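Local coordinates for uncharacterized protein (Danio rerio, PDB 5HBA) that probably forms, as subunit A, part of the target-recognising globular heads of complement C1q, which starts the classical pathway of innate immunity, at residues L62-K67 with K120-V125. Residues are numbered along the deposited sequence; the frame is centred on the assembly and turned at random.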
loop_
_atom_site.group_PDB
_atom_site.type_symbol
_atom_site.label_atom_id
_atom_site.label_comp_id
_atom_site.label_asym_id
_atom_site.label_seq_id
_atom_site.Cartn_x
_atom_site.Cartn_y
_atom_site.Cartn_z
ATOM N N LEU A 62 13.126 1.468 -11.170
ATOM C CA LEU A 62 12.956 0.415 -10.170
ATOM C C LEU A 62 11.802 -0.499 -10.542
ATOM O O LEU A 62 10.653 -0.055 -10.660
ATOM C CB LEU A 62 12.731 0.989 -8.761
ATOM C CG LEU A 62 12.464 -0.061 -7.665
ATOM C CD1 LEU A 62 13.565 -1.123 -7.593
ATOM C CD2 LEU A 62 12.296 0.604 -6.308
ATOM N N CYS A 63 12.128 -1.773 -10.738
ATOM C CA CYS A 63 11.138 -2.804 -11.002
ATOM C C CYS A 63 11.256 -3.895 -9.933
ATOM O O CYS A 63 12.356 -4.390 -9.656
ATOM C CB CYS A 63 11.367 -3.409 -12.382
ATOM S SG CYS A 63 10.658 -2.451 -13.741
ATOM N N LEU A 64 10.125 -4.251 -9.331
ATOM C CA LEU A 64 10.080 -5.324 -8.350
ATOM C C LEU A 64 8.942 -6.283 -8.647
ATOM O O LEU A 64 7.854 -5.877 -9.099
ATOM C CB LEU A 64 9.940 -4.755 -6.935
ATOM C CG LEU A 64 11.198 -4.122 -6.331
ATOM C CD1 LEU A 64 10.810 -3.093 -5.315
ATOM C CD2 LEU A 64 12.076 -5.184 -5.649
ATOM N N ARG A 65 9.194 -7.568 -8.416
ATOM C CA ARG A 65 8.145 -8.566 -8.534
ATOM C C ARG A 65 7.778 -9.061 -7.152
ATOM O O ARG A 65 8.654 -9.261 -6.309
ATOM C CB ARG A 65 8.618 -9.755 -9.376
ATOM C CG ARG A 65 8.701 -9.481 -10.849
ATOM C CD ARG A 65 8.828 -10.784 -11.657
ATOM N NE ARG A 65 8.908 -10.483 -13.087
ATOM C CZ ARG A 65 10.048 -10.396 -13.764
ATOM N NH1 ARG A 65 11.203 -10.614 -13.152
ATOM N NH2 ARG A 65 10.034 -10.102 -15.057
ATOM N N LEU A 66 6.486 -9.247 -6.908
ATOM C CA LEU A 66 6.065 -10.016 -5.737
ATOM C C LEU A 66 5.870 -11.451 -6.209
ATOM O O LEU A 66 5.121 -11.696 -7.164
ATOM C CB LEU A 66 4.759 -9.466 -5.157
ATOM C CG LEU A 66 4.133 -10.238 -3.995
ATOM C CD1 LEU A 66 4.958 -10.041 -2.691
ATOM C CD2 LEU A 66 2.698 -9.775 -3.809
ATOM N N LYS A 67 6.541 -12.397 -5.559
ATOM C CA LYS A 67 6.537 -13.783 -6.027
ATOM C C LYS A 67 6.152 -14.765 -4.919
ATOM O O LYS A 67 6.285 -14.452 -3.735
ATOM C CB LYS A 67 7.917 -14.163 -6.601
ATOM C CG LYS A 67 8.284 -13.466 -7.925
ATOM C CD LYS A 67 9.578 -14.027 -8.533
ATOM C CE LYS A 67 9.335 -15.260 -9.420
ATOM N NZ LYS A 67 8.639 -14.898 -10.703
ATOM N N LYS A 120 21.716 -2.323 -7.903
ATOM C CA LYS A 120 21.835 -1.059 -7.172
ATOM C C LYS A 120 21.375 -1.198 -5.737
ATOM O O LYS A 120 20.690 -2.164 -5.376
ATOM C CB LYS A 120 20.999 0.058 -7.812
ATOM C CG LYS A 120 20.912 0.071 -9.314
ATOM C CD LYS A 120 19.931 1.179 -9.743
ATOM C CE LYS A 120 19.076 0.770 -10.936
ATOM N NZ LYS A 120 17.911 1.696 -11.149
ATOM N N ARG A 121 21.731 -0.207 -4.927
ATOM C CA ARG A 121 21.221 -0.124 -3.567
ATOM C C ARG A 121 19.707 -0.073 -3.608
ATOM O O ARG A 121 19.107 0.439 -4.574
ATOM C CB ARG A 121 21.732 1.131 -2.851
ATOM C CG ARG A 121 23.228 1.187 -2.639
ATOM C CD ARG A 121 23.593 2.365 -1.717
ATOM N NE ARG A 121 22.816 2.312 -0.476
ATOM C CZ ARG A 121 22.920 3.180 0.531
ATOM N NH1 ARG A 121 23.780 4.190 0.466
ATOM N NH2 ARG A 121 22.162 3.031 1.611
ATOM N N LEU A 122 19.079 -0.598 -2.561
ATOM C CA LEU A 122 17.619 -0.630 -2.524
ATOM C C LEU A 122 17.099 -0.440 -1.109
ATOM O O LEU A 122 17.428 -1.212 -0.208
ATOM C CB LEU A 122 17.098 -1.951 -3.091
ATOM C CG LEU A 122 15.591 -2.231 -3.008
ATOM C CD1 LEU A 122 14.822 -1.430 -4.062
ATOM C CD2 LEU A 122 15.334 -3.733 -3.175
ATOM N N TYR A 123 16.282 0.592 -0.919
ATOM C CA TYR A 123 15.601 0.799 0.344
ATOM C C TYR A 123 14.274 0.076 0.233
ATOM O O TYR A 123 13.572 0.232 -0.766
ATOM C CB TYR A 123 15.364 2.285 0.552
ATOM C CG TYR A 123 14.600 2.651 1.802
ATOM C CD1 TYR A 123 15.248 2.769 3.031
ATOM C CD2 TYR A 123 13.236 2.921 1.748
ATOM C CE1 TYR A 123 14.548 3.135 4.178
ATOM C CE2 TYR A 123 12.530 3.277 2.886
ATOM C CZ TYR A 123 13.191 3.379 4.092
ATOM O OH TYR A 123 12.493 3.735 5.220
ATOM N N ALA A 124 13.933 -0.745 1.222
ATOM C CA ALA A 124 12.682 -1.497 1.123
ATOM C C ALA A 124 12.041 -1.794 2.469
ATOM O O ALA A 124 12.728 -2.180 3.412
ATOM C CB ALA A 124 12.906 -2.803 0.327
ATOM N N VAL A 125 10.725 -1.598 2.544
ATOM C CA VAL A 125 9.919 -2.032 3.680
ATOM C C VAL A 125 8.930 -3.072 3.151
ATOM O O VAL A 125 8.195 -2.806 2.204
ATOM C CB VAL A 125 9.159 -0.843 4.336
ATOM C CG1 VAL A 125 8.290 -1.332 5.492
ATOM C CG2 VAL A 125 10.151 0.217 4.856
#
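The ammonium nitrogen NZ of Lys120 is gripped by two backbone carbonyls, those of Glu59, at the end of strand 48-59, and Arg61, in the turn before Leu62; this ties the start of 120-125 to the start of 62-67, with Lys120 NZ 4.8 Å from Leu62 N. Deeper in, the contact is wholly apolar and centres on Leu122. Its CD1 methyl sits against both branches of Leu62, 3.8 Å from Leu62 CD1 and 3.9 Å from Leu62 CD2, the two side chains crossing at about a right angle. With CG trans to the backbone N (chi1 174°), Leu122 reaches across a CA-CA distance of 9.0 Å to Leu62. These leucines belong to facing sheets of the jelly-roll beta-sandwich of the C1q/TNF fold, and they meet in its core. The other methyl of Leu122, CD2, lies 4.3 Å from Leu64 CD2, a looser touch. Leu64 also packs on Phe54 and Ala56 of strand 48-59, while Leu122 is backed by Val22. Cys63, directed away from Leu122, forms its disulfide with Cys79 on strand 75-80, and the ring of Tyr123 lies off this contact and packs on Leu76 of a neighbouring subunit in the trimer.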